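Local coordinates for MMACHC-like protein (Caenorhabditis elegans, PDB 5UJC) that probably removes cyanide from cyanocobalamin reductively with a flavin and NADPH, and demethylates methylcobalamin with glutathione, in vitamin B12 trafficking, at residues 13-18 with 56-61; 21-26 with 99-104. One frame throughout, in Å; residues are numbered along the deposited sequence.

Interaction 1. Residues 13-18 with 56-61; sequences RVVDQK and LLILST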
loop_
_atom_site.group_PDB
_atom_site.type_symbol
_atom_site.label_atom_id
_atom_site.label_comp_id
_atom_site.label_asym_id
_atom_site.label_seq_id
_atom_site.Cartn_x
_atom_site.Cartn_y
_atom_site.Cartn_z
ATOM N N ARG A 13 -16.044 -8.250 -5.814
ATOM C CA ARG A 13 -15.816 -8.864 -7.121
ATOM C C ARG A 13 -15.562 -7.804 -8.197
ATOM O O ARG A 13 -14.678 -7.963 -9.013
ATOM C CB ARG A 13 -16.990 -9.749 -7.526
ATOM C CG ARG A 13 -16.663 -10.729 -8.656
ATOM C CD ARG A 13 -15.625 -11.787 -8.227
ATOM N NE ARG A 13 -16.076 -12.538 -7.057
ATOM C CZ ARG A 13 -16.879 -13.608 -7.089
ATOM N NH1 ARG A 13 -17.283 -14.143 -8.260
ATOM N NH2 ARG A 13 -17.246 -14.173 -5.954
ATOM N N VAL A 14 -16.316 -6.709 -8.180
ATOM C CA VAL A 14 -16.088 -5.640 -9.183
ATOM C C VAL A 14 -14.701 -5.019 -9.001
ATOM O O VAL A 14 -13.989 -4.767 -9.955
ATOM C CB VAL A 14 -17.130 -4.524 -9.094
ATOM C CG1 VAL A 14 -16.784 -3.399 -10.072
ATOM C CG2 VAL A 14 -18.467 -5.070 -9.393
ATOM N N VAL A 15 -14.329 -4.764 -7.749
ATOM C CA VAL A 15 -13.015 -4.211 -7.456
ATOM C C VAL A 15 -11.926 -5.142 -7.992
ATOM O O VAL A 15 -10.959 -4.687 -8.648
ATOM C CB VAL A 15 -12.850 -3.941 -5.944
ATOM C CG1 VAL A 15 -11.432 -3.478 -5.620
ATOM C CG2 VAL A 15 -13.872 -2.895 -5.487
ATOM N N ASP A 16 -12.091 -6.436 -7.741
ATOM C CA ASP A 16 -11.085 -7.426 -8.127
ATOM C C ASP A 16 -11.073 -7.703 -9.647
ATOM O O ASP A 16 -10.044 -8.093 -10.204
ATOM C CB ASP A 16 -11.304 -8.716 -7.352
ATOM C CG ASP A 16 -10.937 -8.572 -5.878
ATOM O OD1 ASP A 16 -10.200 -7.604 -5.526
ATOM O OD2 ASP A 16 -11.332 -9.441 -5.080
ATOM N N GLN A 17 -12.183 -7.408 -10.316
ATOM C CA GLN A 17 -12.213 -7.469 -11.782
ATOM C C GLN A 17 -11.440 -6.331 -12.416
ATOM O O GLN A 17 -10.734 -6.533 -13.405
ATOM C CB GLN A 17 -13.654 -7.467 -12.289
ATOM C CG GLN A 17 -14.386 -8.756 -12.037
ATOM C CD GLN A 17 -15.894 -8.642 -12.220
ATOM O OE1 GLN A 17 -16.458 -7.537 -12.334
ATOM N NE2 GLN A 17 -16.548 -9.770 -12.246
ATOM N N LYS A 18 -11.570 -5.128 -11.849
ATOM C CA LYS A 18 -11.011 -3.920 -12.485
ATOM C C LYS A 18 -9.613 -3.577 -11.984
ATOM O O LYS A 18 -8.855 -2.955 -12.693
ATOM C CB LYS A 18 -11.918 -2.736 -12.260
ATOM C CG LYS A 18 -13.310 -2.881 -12.870
ATOM C CD LYS A 18 -13.294 -3.385 -14.319
ATOM C CE LYS A 18 -12.659 -2.378 -15.265
ATOM N NZ LYS A 18 -12.728 -2.825 -16.685
ATOM N N LEU A 56 -12.760 -2.155 2.175
ATOM C CA LEU A 56 -11.812 -2.929 1.360
ATOM C C LEU A 56 -10.480 -2.228 1.332
ATOM O O LEU A 56 -10.388 -1.073 0.934
ATOM C CB LEU A 56 -12.306 -3.113 -0.080
ATOM C CG LEU A 56 -13.485 -4.048 -0.280
ATOM C CD1 LEU A 56 -13.939 -3.954 -1.739
ATOM C CD2 LEU A 56 -13.096 -5.479 0.050
ATOM N N LEU A 57 -9.451 -2.955 1.726
ATOM C CA LEU A 57 -8.078 -2.509 1.598
ATOM C C LEU A 57 -7.526 -2.984 0.256
ATOM O O LEU A 57 -7.514 -4.169 -0.007
ATOM C CB LEU A 57 -7.254 -3.102 2.745
ATOM C CG LEU A 57 -5.748 -2.868 2.707
ATOM C CD1 LEU A 57 -5.418 -1.388 2.822
ATOM C CD2 LEU A 57 -5.053 -3.677 3.788
ATOM N N ILE A 58 -6.971 -2.047 -0.510
ATOM C CA ILE A 58 -6.356 -2.333 -1.804
ATOM C C ILE A 58 -4.850 -2.131 -1.656
ATOM O O ILE A 58 -4.392 -1.070 -1.183
ATOM C CB ILE A 58 -6.886 -1.397 -2.914
ATOM C CG1 ILE A 58 -8.429 -1.570 -3.075
ATOM C CG2 ILE A 58 -6.157 -1.676 -4.200
ATOM C CD1 ILE A 58 -9.107 -0.529 -3.951
ATOM N N LEU A 59 -4.087 -3.162 -1.991
ATOM C CA LEU A 59 -2.634 -3.052 -1.998
ATOM C C LEU A 59 -2.083 -3.386 -3.357
ATOM O O LEU A 59 -2.776 -4.021 -4.190
ATOM C CB LEU A 59 -2.014 -3.880 -0.905
ATOM C CG LEU A 59 -2.195 -5.354 -0.862
ATOM C CD1 LEU A 59 -1.215 -6.027 -1.809
ATOM C CD2 LEU A 59 -1.976 -5.894 0.564
ATOM N N SER A 60 -0.890 -2.886 -3.631
ATOM C CA SER A 60 -0.182 -3.209 -4.870
ATOM C C SER A 60 0.930 -4.203 -4.620
ATOM O O SER A 60 1.601 -4.160 -3.591
ATOM C CB SER A 60 0.375 -1.932 -5.503
ATOM O OG SER A 60 1.198 -1.211 -4.615
ATOM N N THR A 61 1.160 -5.043 -5.607
ATOM C CA THR A 61 2.201 -6.052 -5.559
ATOM C C THR A 61 3.237 -5.674 -6.643
ATOM O O THR A 61 3.070 -4.642 -7.299
ATOM C CB THR A 61 1.590 -7.436 -5.763
ATOM O OG1 THR A 61 1.203 -7.595 -7.127
ATOM C CG2 THR A 61 0.353 -7.606 -4.860
#

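Interaction 2. Residues 21-26 with 99-104; sequences SHEGFE and EDRLEI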
loop_
_atom_site.group_PDB
_atom_site.type_symbol
_atom_site.label_atom_id
_atom_site.label_comp_id
_atom_site.label_asym_id
_atom_site.label_seq_id
_atom_site.Cartn_x
_atom_site.Cartn_y
_atom_site.Cartn_z
ATOM N N SER A 21 -5.371 -9.037 -9.997
ATOM C CA SER A 21 -4.174 -9.611 -9.433
ATOM C C SER A 21 -3.046 -9.677 -10.447
ATOM O O SER A 21 -1.901 -9.417 -10.109
ATOM C CB SER A 21 -4.449 -11.009 -8.827
ATOM O OG SER A 21 -5.302 -11.775 -9.643
ATOM N N HIS A 22 -3.355 -9.992 -11.696
ATOM C CA HIS A 22 -2.332 -10.068 -12.712
ATOM C C HIS A 22 -1.628 -8.733 -12.940
ATOM O O HIS A 22 -0.387 -8.706 -13.193
ATOM C CB HIS A 22 -2.949 -10.582 -14.044
ATOM C CG HIS A 22 -2.100 -10.321 -15.257
ATOM N ND1 HIS A 22 -1.084 -11.167 -15.651
ATOM C CD2 HIS A 22 -2.149 -9.335 -16.185
ATOM C CE1 HIS A 22 -0.520 -10.692 -16.749
ATOM N NE2 HIS A 22 -1.147 -9.580 -17.092
ATOM N N GLU A 23 -2.382 -7.627 -12.862
ATOM C CA GLU A 23 -1.856 -6.254 -13.066
ATOM C C GLU A 23 -1.309 -5.664 -11.772
ATOM O O GLU A 23 -0.900 -4.493 -11.741
ATOM C CB GLU A 23 -2.970 -5.304 -13.598
ATOM C CG GLU A 23 -3.472 -5.571 -15.041
ATOM C CD GLU A 23 -2.404 -5.350 -16.148
ATOM O OE1 GLU A 23 -2.052 -4.187 -16.446
ATOM O OE2 GLU A 23 -1.994 -6.347 -16.791
ATOM N N GLY A 24 -1.334 -6.435 -10.698
ATOM C CA GLY A 24 -0.627 -6.074 -9.509
ATOM C C GLY A 24 -1.415 -5.464 -8.385
ATOM O O GLY A 24 -0.835 -4.774 -7.564
ATOM N N PHE A 25 -2.693 -5.848 -8.244
ATOM C CA PHE A 25 -3.496 -5.409 -7.087
ATOM C C PHE A 25 -4.077 -6.575 -6.326
ATOM O O PHE A 25 -4.409 -7.606 -6.924
ATOM C CB PHE A 25 -4.644 -4.512 -7.566
ATOM C CG PHE A 25 -4.185 -3.246 -8.237
ATOM C CD1 PHE A 25 -3.821 -2.142 -7.478
ATOM C CD2 PHE A 25 -4.098 -3.159 -9.633
ATOM C CE1 PHE A 25 -3.393 -0.971 -8.094
ATOM C CE2 PHE A 25 -3.670 -2.004 -10.238
ATOM C CZ PHE A 25 -3.323 -0.904 -9.475
ATOM N N GLU A 26 -4.278 -6.379 -5.020
ATOM C CA GLU A 26 -5.032 -7.308 -4.171
ATOM C C GLU A 26 -6.013 -6.497 -3.354
ATOM O O GLU A 26 -5.699 -5.373 -2.969
ATOM C CB GLU A 26 -4.111 -7.978 -3.133
ATOM C CG GLU A 26 -3.122 -8.943 -3.622
ATOM C CD GLU A 26 -2.419 -9.688 -2.453
ATOM O OE1 GLU A 26 -2.554 -9.296 -1.205
ATOM O OE2 GLU A 26 -1.742 -10.657 -2.744
ATOM N N GLU A 99 -4.777 7.115 -9.979
ATOM C CA GLU A 99 -6.042 7.858 -10.080
ATOM C C GLU A 99 -6.819 7.358 -11.302
ATOM O O GLU A 99 -8.038 7.176 -11.248
ATOM C CB GLU A 99 -5.787 9.393 -10.195
ATOM C CG GLU A 99 -5.313 10.108 -8.887
ATOM C CD GLU A 99 -4.506 11.425 -9.166
ATOM O OE1 GLU A 99 -4.589 11.969 -10.322
ATOM O OE2 GLU A 99 -3.771 11.911 -8.238
ATOM N N ASP A 100 -6.109 7.162 -12.405
ATOM C CA ASP A 100 -6.739 6.677 -13.629
ATOM C C ASP A 100 -7.339 5.290 -13.434
ATOM O O ASP A 100 -8.484 5.043 -13.821
ATOM C CB ASP A 100 -5.743 6.639 -14.791
ATOM C CG ASP A 100 -5.516 7.980 -15.418
ATOM O OD1 ASP A 100 -6.205 8.945 -15.053
ATOM O OD2 ASP A 100 -4.623 8.062 -16.298
ATOM N N ARG A 101 -6.595 4.389 -12.793
ATOM C CA ARG A 101 -7.084 3.038 -12.612
ATOM C C ARG A 101 -8.260 3.011 -11.613
ATOM O O ARG A 101 -9.236 2.297 -11.818
ATOM C CB ARG A 101 -5.957 2.109 -12.177
ATOM C CG ARG A 101 -4.807 2.015 -13.191
ATOM C CD ARG A 101 -5.302 1.488 -14.545
ATOM N NE ARG A 101 -6.140 0.313 -14.349
ATOM C CZ ARG A 101 -5.691 -0.934 -14.254
ATOM N NH1 ARG A 101 -4.414 -1.221 -14.506
ATOM N NH2 ARG A 101 -6.528 -1.908 -13.938
ATOM N N LEU A 102 -8.183 3.839 -10.572
ATOM C CA LEU A 102 -9.241 3.897 -9.596
ATOM C C LEU A 102 -10.530 4.495 -10.188
ATOM O O LEU A 102 -11.629 4.091 -9.819
ATOM C CB LEU A 102 -8.798 4.679 -8.364
ATOM C CG LEU A 102 -7.843 3.924 -7.449
ATOM C CD1 LEU A 102 -7.131 4.900 -6.504
ATOM C CD2 LEU A 102 -8.594 2.860 -6.657
ATOM N N GLU A 103 -10.382 5.451 -11.105
ATOM C CA GLU A 103 -11.547 6.030 -11.766
ATOM C C GLU A 103 -12.235 4.998 -12.658
ATOM O O GLU A 103 -13.446 4.901 -12.662
ATOM C CB GLU A 103 -11.160 7.265 -12.582
ATOM C CG GLU A 103 -12.320 7.933 -13.315
ATOM C CD GLU A 103 -13.537 8.201 -12.409
ATOM O OE1 GLU A 103 -13.347 8.516 -11.207
ATOM O OE2 GLU A 103 -14.676 8.106 -12.901
ATOM N N ILE A 104 -11.452 4.211 -13.382
ATOM C CA ILE A 104 -12.022 3.138 -14.217
ATOM C C ILE A 104 -12.788 2.109 -13.359
ATOM O O ILE A 104 -13.913 1.704 -13.688
ATOM C CB ILE A 104 -10.925 2.472 -15.065
ATOM C CG1 ILE A 104 -10.437 3.473 -16.143
ATOM C CG2 ILE A 104 -11.435 1.184 -15.714
ATOM C CD1 ILE A 104 -9.104 3.120 -16.770
#

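Interaction 1. Residues 13-18 with 56-61
Val-15 sets its two methyls against Leu-56 and Ile-58, packing the last turns of helix 5-18 onto a face of the four-stranded antiparallel sheet. The backbones stay well apart: the CA atoms of Val-15 and Ile-58, the nearest pair between the segments, lie 8.9 Å from each other, and only side chains meet, with no hydrogen bond from one segment to the other. In chain order, the contact begins at Val-15, whose fork spans two strand positions, Leu-56 and Ile-58. With CG1 anti to the backbone N (chi1 175°), CG2 is left beside that N, and each branch has its own partner. CG2 meets CD1 of Leu-56 at 3.9 Å, the two side chains running antiparallel, alongside one another. CG1 meets CD1 of Ile-58 tip to tip at 4.1 Å, because the isoleucine arm runs out extended (chi2 169°) toward the helix. Leu-56 and Ile-58 are two apart on the strand, so both reach the helix-facing side; all three residues are buried, and Leu-190 of strand 185-196 also touches Val-15 and Ile-58. Asp-16 adds polar ties at the flank: OD1 hydrogen-bonds to Ser-27 OG on strand 25-31, while OD2 forms a salt bridge with Lys-12. At Lys-18, the last residue of the helix, the helical pattern still holds, with its N hydrogen-bonded to Val-14 O at 3.1 Å.

Interaction 2. Residues 21-26 with 99-104
Phe-25 points the edge of its ring at the guanidinium of Arg-101, CE2 lying 4.4 Å from NH1. That nitrogen sits near the ring plane, and CE2 lies over one face of the guanidinium, so the two flat groups meet edge to face, with the cation away from the ring's pi face. The arginine arrives there curled, its first three torsions all near -60° (chi1 -61°). The closely packed half belongs to Phe-25, which is buried against Leu-19, Met-64 and Ile-58. The other half is looser and partly exposed: Glu-23 OE1 stands 4.3 Å from Arg-101 NH1, too long for a salt bridge, and its OE2 is instead salt-bridged to Lys-71. Both approaches to Arg-101 describe one of its two modelled conformers, and Glu-23 also has two, so the charge pairing is doubtful in detail. A type I turn from Ser-21 to Gly-24 brings Glu-23 and Phe-25 to the same side; Gly-24 N closes it on Ser-21 O at 3.1 Å, and at the positive phi of Gly-24 (101°) a CB would jam against the carbonyl O of Glu-23. The contact thus joins the entrance of edge strand 25-31 to helix 93-109, with helix 62-80 packing alongside, its Ala-68 touching both Glu-23 and Arg-101.

In the fold
Interactions 1 and 2 have centres 7 Å apart and interlock along the chain, helix 5-18 leading through the turn into strand 25-31. That strand pairs with strand 53-60: Leu-59 N lies 2.9 Å from Glu-26 O and Thr-61 N lies 2.8 Å from Gly-24 O, both probable backbone hydrogen bonds. A further tie between the two contacts is the approach of Arg-101 NH2 to Lys-18 O at the helix end, 2.8 Å but at best a weak hydrogen bond by its geometry. Neither contact lines the ligand directly, since the side chains of Ile-58 and Phe-25 are each about 11 Å from the bound co-methylcobalamin. Nearer to Ile-58, about 8 Å between side chains, is Met-134, a predicted substrate-binding residue.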